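Local structure of phospholipase C-beta (PLC-beta) (Sepia officinalis, 3QR0) at residues F160-T163 / T164-E168; S542-E546 / T547-N551; Q791-Q794 / E795-A799. The protein is a calcium-binding phospholipase C of the beta class, a multidomain protein built from PH, EF-hand-like, TIM-barrel and C2 domains. One frame throughout, in Å; residues are numbered along the deposited sequence.

Interaction 1: F160-T163 / T164-E168; sequences FRLT and TVEME
F160 O is met by T164, four residues on, whereas R161 O is met by E166, five residues on, and the helix widens here into a pi-type turn. The clearest bond is that wide one, from E166 N to R161 O (3.0 Å, 162° at the hydrogen). T164 N adds weak bonds to F160 O and R161 O. F160 O is held more firmly by a side chain: T164 OG1 donates to it over 2.6 Å, a bond tilted out of the carbonyl plane. A chi1 of 69° swings this hydroxyl in over the preceding turn.

The same wide turn brings R161 and E166 together as a salt bridge. An extended arginine meets a glutamate folded back at chi2, and both R161 NE and R161 NH2 reach E166 OE2 at 3.1 Å. The grip is side-on, with two nitrogens on one oxygen: OE2 lies in the guanidinium plane. The planes of the two groups lie 47° apart, and both nitrogens come to OE2 from the same face of the carboxylate. The aliphatic part of R161 runs past V165, with CG 4.0 Å from V165 CB. At the far end of the turn M167 is bent at its last torsion, chi3, which brings its CE to 3.1 Å from T163 O.

The other oxygen of E166 forms a salt bridge with K179, joining this EF-hand-like segment to helix 174-181, against which L162 also packs. On another flank V165 and T164 rest on Y53 of strand 51-54.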
loop_
_atom_site.group_PDB
_atom_site.type_symbol
_atom_site.label_atom_id
_atom_site.label_comp_id
_atom_site.label_asym_id
_atom_site.label_seq_id
_atom_site.Cartn_x
_atom_site.Cartn_y
_atom_site.Cartn_z
ATOM N N PHE A 160 12.556 18.022 11.852
ATOM C CA PHE A 160 12.108 19.107 10.976
ATOM C C PHE A 160 10.763 19.688 11.395
ATOM O O PHE A 160 10.519 20.885 11.203
ATOM C CB PHE A 160 12.098 18.673 9.512
ATOM C CG PHE A 160 13.415 18.876 8.832
ATOM C CD1 PHE A 160 14.390 17.887 8.863
ATOM C CD2 PHE A 160 13.702 20.078 8.200
ATOM C CE1 PHE A 160 15.620 18.076 8.248
ATOM C CE2 PHE A 160 14.934 20.274 7.577
ATOM C CZ PHE A 160 15.893 19.271 7.606
ATOM N N ARG A 161 9.903 18.865 11.989
ATOM C CA ARG A 161 8.679 19.383 12.575
ATOM C C ARG A 161 9.023 20.378 13.687
ATOM O O ARG A 161 8.492 21.492 13.724
ATOM C CB ARG A 161 7.791 18.274 13.132
ATOM C CG ARG A 161 6.398 18.786 13.429
ATOM C CD ARG A 161 5.549 17.825 14.206
ATOM N NE ARG A 161 4.478 18.538 14.907
ATOM C CZ ARG A 161 3.375 17.977 15.395
ATOM N NH1 ARG A 161 3.150 16.674 15.259
ATOM N NH2 ARG A 161 2.482 18.735 16.018
ATOM N N LEU A 162 9.923 19.973 14.576
ATOM C CA LEU A 162 10.305 20.800 15.718
ATOM C C LEU A 162 10.983 22.117 15.326
ATOM O O LEU A 162 10.760 23.141 15.977
ATOM C CB LEU A 162 11.204 20.009 16.675
ATOM C CG LEU A 162 10.489 18.882 17.427
ATOM C CD1 LEU A 162 11.488 18.037 18.191
ATOM C CD2 LEU A 162 9.424 19.438 18.376
ATOM N N THR A 163 11.797 22.090 14.272
ATOM C CA THR A 163 12.567 23.265 13.859
ATOM C C THR A 163 11.889 24.121 12.778
ATOM O O THR A 163 12.423 25.158 12.393
ATOM C CB THR A 163 13.976 22.868 13.374
ATOM O OG1 THR A 163 13.884 22.015 12.223
ATOM C CG2 THR A 163 14.735 22.160 14.487
ATOM N N THR A 164 10.725 23.698 12.286
ATOM C CA THR A 164 9.974 24.505 11.317
ATOM C C THR A 164 8.556 24.781 11.807
ATOM O O THR A 164 8.187 25.935 12.005
ATOM C CB THR A 164 9.942 23.851 9.913
ATOM O OG1 THR A 164 9.137 22.665 9.941
ATOM C CG2 THR A 164 11.351 23.503 9.455
ATOM N N VAL A 165 7.772 23.728 12.019
ATOM C CA VAL A 165 6.375 23.884 12.438
ATOM C C VAL A 165 6.258 24.447 13.852
ATOM O O VAL A 165 5.509 25.400 14.087
ATOM C CB VAL A 165 5.606 22.547 12.392
ATOM C CG1 VAL A 165 4.153 22.753 12.821
ATOM C CG2 VAL A 165 5.677 21.934 11.003
ATOM N N GLU A 166 7.000 23.857 14.785
ATOM C CA GLU A 166 6.877 24.185 16.211
ATOM C C GLU A 166 7.803 25.301 16.679
ATOM O O GLU A 166 7.700 25.744 17.824
ATOM C CB GLU A 166 7.150 22.944 17.064
ATOM C CG GLU A 166 6.302 21.733 16.708
ATOM C CD GLU A 166 4.815 21.984 16.868
ATOM O OE1 GLU A 166 4.435 22.791 17.742
ATOM O OE2 GLU A 166 4.030 21.365 16.121
ATOM N N MET A 167 8.706 25.751 15.813
ATOM C CA MET A 167 9.707 26.734 16.214
ATOM C C MET A 167 9.071 28.105 16.434
ATOM O O MET A 167 8.235 28.548 15.643
ATOM C CB MET A 167 10.832 26.824 15.180
ATOM C CG MET A 167 12.031 27.624 15.665
ATOM S SD MET A 167 13.546 27.237 14.780
ATOM C CE MET A 167 13.236 28.026 13.197
ATOM N N GLU A 168 9.480 28.759 17.521
ATOM C CA GLU A 168 8.932 30.052 17.936
ATOM C C GLU A 168 10.073 31.026 18.209
ATOM O O GLU A 168 10.723 30.946 19.253
ATOM C CB GLU A 168 8.079 29.873 19.201
ATOM C CG GLU A 168 7.504 31.168 19.792
ATOM C CD GLU A 168 6.674 30.930 21.050
ATOM O OE1 GLU A 168 6.714 29.800 21.597
ATOM O OE2 GLU A 168 5.985 31.877 21.495
#

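Interaction 2: S542-E546 / T547-N551; sequences SSMVE and TQALN. With GOL (glycerol), chain I.
M544 lays its thioether against A549, with SD 3.8 Å from A549 CA, and this is the close-packed half of the contact. M544 and A549 point toward each other's segments and are buried, M544 touching T569 and A549 touching I571 of the adjoining strand 569-572. V545 O accepts a nearly straight bond from A549 N (3.1 Å, 172°) and a weak one from Q548 N. One residue on, E546 O is bonded by L550 N at 2.9 Å, while L550 CG sits 3.2 Å from the same oxygen.

The arrangement is the beta-to-alpha turn of a TIM barrel: strand 540-545 gives way at once to helix 546-555, which sets off at 98° to it, with V545 in the N-cap position.

The other side is looser and is occupied by a glycerol, probably from the crystallisation liquor. Its O2 takes V545 N at 2.9 Å along an almost linear path and gives its own hydrogen to Q548 OE1 at 2.8 Å. Q548 reaches that far because its side chain is extended and CG stands opposite the backbone N (chi1 -178°), which carries the amide across M544 at about a right angle. Glycerol O1 donates to S543 O (2.7 Å), and Y572 OH is also bonded to the molecule.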
loop_
_atom_site.group_PDB
_atom_site.type_symbol
_atom_site.label_atom_id
_atom_site.label_comp_id
_atom_site.label_asym_id
_atom_site.label_seq_id
_atom_site.Cartn_x
_atom_site.Cartn_y
_atom_site.Cartn_z
ATOM N N SER A 542 -12.803 -14.763 -18.219
ATOM C CA SER A 542 -13.945 -15.072 -17.395
ATOM C C SER A 542 -13.816 -14.387 -16.050
ATOM O O SER A 542 -12.721 -14.263 -15.493
ATOM C CB SER A 542 -14.120 -16.583 -17.252
ATOM O OG SER A 542 -14.724 -17.118 -18.430
ATOM N N SER A 543 -14.949 -13.896 -15.565
ATOM C CA SER A 543 -15.038 -13.274 -14.258
ATOM C C SER A 543 -15.828 -14.251 -13.406
ATOM O O SER A 543 -17.007 -14.475 -13.659
ATOM C CB SER A 543 -15.742 -11.918 -14.360
ATOM O OG SER A 543 -15.703 -11.220 -13.121
ATOM N N MET A 544 -15.156 -14.862 -12.433
ATOM C CA MET A 544 -15.739 -15.922 -11.625
ATOM C C MET A 544 -16.007 -15.462 -10.200
ATOM O O MET A 544 -15.116 -14.923 -9.534
ATOM C CB MET A 544 -14.777 -17.104 -11.551
ATOM C CG MET A 544 -14.325 -17.653 -12.878
ATOM S SD MET A 544 -13.333 -19.138 -12.614
ATOM C CE MET A 544 -12.827 -19.513 -14.295
ATOM N N VAL A 545 -17.215 -15.719 -9.709
ATOM C CA VAL A 545 -17.480 -15.582 -8.281
ATOM C C VAL A 545 -16.563 -16.574 -7.561
ATOM O O VAL A 545 -16.170 -17.583 -8.140
ATOM C CB VAL A 545 -18.971 -15.820 -7.947
ATOM C CG1 VAL A 545 -19.362 -17.301 -8.121
ATOM C CG2 VAL A 545 -19.286 -15.327 -6.536
ATOM N N GLU A 546 -16.179 -16.278 -6.322
ATOM C CA GLU A 546 -15.215 -17.122 -5.625
ATOM C C GLU A 546 -15.657 -18.583 -5.581
ATOM O O GLU A 546 -14.829 -19.471 -5.692
ATOM C CB GLU A 546 -14.906 -16.601 -4.213
ATOM C CG GLU A 546 -16.014 -16.745 -3.199
ATOM C CD GLU A 546 -15.623 -16.186 -1.834
ATOM O OE1 GLU A 546 -15.989 -15.033 -1.541
ATOM O OE2 GLU A 546 -14.946 -16.894 -1.057
ATOM N N THR A 547 -16.959 -18.824 -5.444
ATOM C CA THR A 547 -17.501 -20.182 -5.426
ATOM C C THR A 547 -17.161 -20.952 -6.711
ATOM O O THR A 547 -16.792 -22.123 -6.647
ATOM C CB THR A 547 -19.030 -20.169 -5.225
ATOM O OG1 THR A 547 -19.353 -19.335 -4.106
ATOM C CG2 THR A 547 -19.560 -21.577 -4.975
ATOM N N GLN A 548 -17.266 -20.295 -7.869
ATOM C CA GLN A 548 -16.943 -20.957 -9.140
ATOM C C GLN A 548 -15.451 -21.239 -9.227
ATOM O O GLN A 548 -15.047 -22.348 -9.570
ATOM C CB GLN A 548 -17.380 -20.124 -10.350
ATOM C CG GLN A 548 -17.095 -20.797 -11.710
ATOM C CD GLN A 548 -17.613 -19.998 -12.903
ATOM O OE1 GLN A 548 -17.593 -18.771 -12.893
ATOM N NE2 GLN A 548 -18.068 -20.700 -13.940
ATOM N N ALA A 549 -14.646 -20.229 -8.913
ATOM C CA ALA A 549 -13.190 -20.335 -8.975
ATOM C C ALA A 549 -12.660 -21.418 -8.036
ATOM O O ALA A 549 -11.712 -22.114 -8.380
ATOM C CB ALA A 549 -12.545 -18.995 -8.660
ATOM N N LEU A 550 -13.277 -21.558 -6.862
ATOM C CA LEU A 550 -12.917 -22.615 -5.907
ATOM C C LEU A 550 -13.210 -24.014 -6.445
ATOM O O LEU A 550 -12.415 -24.930 -6.250
ATOM C CB LEU A 550 -13.647 -22.418 -4.574
ATOM C CG LEU A 550 -13.130 -21.281 -3.694
ATOM C CD1 LEU A 550 -14.109 -20.967 -2.560
ATOM C CD2 LEU A 550 -11.748 -21.633 -3.143
ATOM N N ASN A 551 -14.346 -24.181 -7.118
ATOM C CA ASN A 551 -14.654 -25.456 -7.776
ATOM C C ASN A 551 -13.622 -25.823 -8.852
ATOM O O ASN A 551 -13.208 -26.977 -8.945
ATOM C CB ASN A 551 -16.069 -25.443 -8.365
ATOM C CG ASN A 551 -17.147 -25.511 -7.293
ATOM O OD1 ASN A 551 -16.918 -26.040 -6.204
ATOM N ND2 ASN A 551 -18.329 -24.968 -7.594
HETATM C C1 GOL I . -20.043 -15.305 -13.304
HETATM O O1 GOL I . -19.496 -14.108 -12.799
HETATM C C2 GOL I . -20.321 -16.282 -12.163
HETATM O O2 GOL I . -19.117 -16.758 -11.597
HETATM C C3 GOL I . -21.128 -17.466 -12.685
HETATM O O3 GOL I . -21.931 -17.952 -11.637
#

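Interaction 3: Q791-Q794 / E795-A799; sequences QSAQ and EARAA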
loop_
_atom_site.group_PDB
_atom_site.type_symbol
_atom_site.label_atom_id
_atom_site.label_comp_id
_atom_site.label_asym_id
_atom_site.label_seq_id
_atom_site.Cartn_x
_atom_site.Cartn_y
_atom_site.Cartn_z
ATOM N N GLN A 791 -10.970 -38.637 1.284
ATOM C CA GLN A 791 -11.696 -39.524 0.372
ATOM C C GLN A 791 -11.734 -39.020 -1.078
ATOM O O GLN A 791 -12.243 -39.708 -1.963
ATOM C CB GLN A 791 -13.114 -39.773 0.900
ATOM C CG GLN A 791 -13.136 -40.592 2.199
ATOM C CD GLN A 791 -14.490 -40.590 2.883
ATOM O OE1 GLN A 791 -15.074 -39.533 3.129
ATOM N NE2 GLN A 791 -14.992 -41.776 3.205
ATOM N N SER A 792 -11.199 -37.824 -1.314
ATOM C CA SER A 792 -11.034 -37.303 -2.667
ATOM C C SER A 792 -10.019 -36.170 -2.662
ATOM O O SER A 792 -9.792 -35.536 -1.627
ATOM C CB SER A 792 -12.366 -36.799 -3.224
ATOM O OG SER A 792 -12.796 -35.633 -2.546
ATOM N N ALA A 793 -9.409 -35.926 -3.821
ATOM C CA ALA A 793 -8.497 -34.798 -3.999
ATOM C C ALA A 793 -9.184 -33.478 -3.646
ATOM O O ALA A 793 -8.575 -32.597 -3.041
ATOM C CB ALA A 793 -7.980 -34.756 -5.433
ATOM N N GLN A 794 -10.457 -33.363 -4.017
ATOM C CA GLN A 794 -11.248 -32.158 -3.757
ATOM C C GLN A 794 -11.338 -31.859 -2.263
ATOM O O GLN A 794 -11.147 -30.717 -1.842
ATOM C CB GLN A 794 -12.660 -32.295 -4.342
ATOM C CG GLN A 794 -12.723 -32.231 -5.867
ATOM C CD GLN A 794 -12.454 -33.563 -6.552
ATOM O OE1 GLN A 794 -12.221 -34.587 -5.902
ATOM N NE2 GLN A 794 -12.496 -33.555 -7.881
ATOM N N GLU A 795 -11.627 -32.892 -1.473
ATOM C CA GLU A 795 -11.735 -32.752 -0.021
ATOM C C GLU A 795 -10.400 -32.381 0.619
ATOM O O GLU A 795 -10.365 -31.563 1.531
ATOM C CB GLU A 795 -12.273 -34.041 0.616
ATOM C CG GLU A 795 -13.767 -34.254 0.412
ATOM C CD GLU A 795 -14.253 -35.615 0.906
ATOM O OE1 GLU A 795 -15.449 -35.916 0.708
ATOM O OE2 GLU A 795 -13.447 -36.380 1.487
ATOM N N ALA A 796 -9.315 -32.991 0.148
ATOM C CA ALA A 796 -7.971 -32.677 0.648
ATOM C C ALA A 796 -7.580 -31.228 0.336
ATOM O O ALA A 796 -6.927 -30.560 1.138
ATOM C CB ALA A 796 -6.947 -33.631 0.060
ATOM N N ARG A 797 -7.989 -30.754 -0.833
ATOM C CA ARG A 797 -7.687 -29.390 -1.273
ATOM C C ARG A 797 -8.499 -28.352 -0.507
ATOM O O ARG A 797 -7.980 -27.289 -0.164
ATOM C CB ARG A 797 -7.922 -29.263 -2.779
ATOM C CG ARG A 797 -6.866 -30.003 -3.588
ATOM C CD ARG A 797 -7.308 -30.304 -5.004
ATOM N NE ARG A 797 -6.274 -31.035 -5.730
ATOM C CZ ARG A 797 -6.457 -31.688 -6.877
ATOM N NH1 ARG A 797 -7.646 -31.718 -7.469
ATOM N NH2 ARG A 797 -5.434 -32.314 -7.441
ATOM N N ALA A 798 -9.768 -28.664 -0.234
ATOM C CA ALA A 798 -10.618 -27.803 0.593
ATOM C C ALA A 798 -10.027 -27.643 1.991
ATOM O O ALA A 798 -10.041 -26.550 2.551
ATOM C CB ALA A 798 -12.035 -28.374 0.687
ATOM N N ALA A 799 -9.519 -28.743 2.543
ATOM C CA ALA A 799 -8.868 -28.742 3.856
ATOM C C ALA A 799 -7.609 -27.879 3.865
ATOM O O ALA A 799 -7.363 -27.150 4.827
ATOM C CB ALA A 799 -8.534 -30.172 4.288
#
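A793 O receives R797 N over 2.9 Å, and the arginine that supplies this bond also runs alongside the acceptor. R797 CG comes to 3.2 Å of A793 O, and the extended chain then carries the guanidinium on until one of its faces lies over the methyl of A793, with CB 3.6 Å above the plane and close to its centre. The side chain thus runs back toward the start of its helix.

That start is capped by a serine. S792 holds the N-cap position, and its OG accepts from E795 N at 3.2 Å (160° at the hydrogen), a chi1 of 69° pointing the hydroxyl at that amide. S792 O meanwhile takes A796 N at 3.1 Å. The extended side chain of E795 runs back past the serine, OE2 receiving a weak bond from Q791 N (3.4 Å); its negative charge near the N-terminal end of the helix would probably interact favourably with the helix dipole.

The contact lies at the surface, yet the helix is tied down. R797 NH1 donates to K554 O and Q794 NE2 to D555 OD1, which fastens helix 793-800 to the far end of helix 546-555, while A796 and A799 rest on Y790.

In the fold
All three contacts are local, joining neighbouring residues along a helix, at a strand-to-helix junction or at a helix start, but they lie in different parts of the chain. Interactions 2 and 3 are neighbours, with centres about 17 Å and nearest atoms about 6 Å apart. Helix 546-555 connects them: it opens in interaction 2, and its last residues, K554 and D555, hold the helix of interaction 3, while L550 also touches L801. Interaction 2 is also near the metal site, with the side chain of S543 about 9 Å from the calcium ion bound by N339, E368, D370 and E417. Interaction 1 lies across the chain's centre from both, its centre about 54 Å from that of interaction 2 and 61 Å from that of interaction 3.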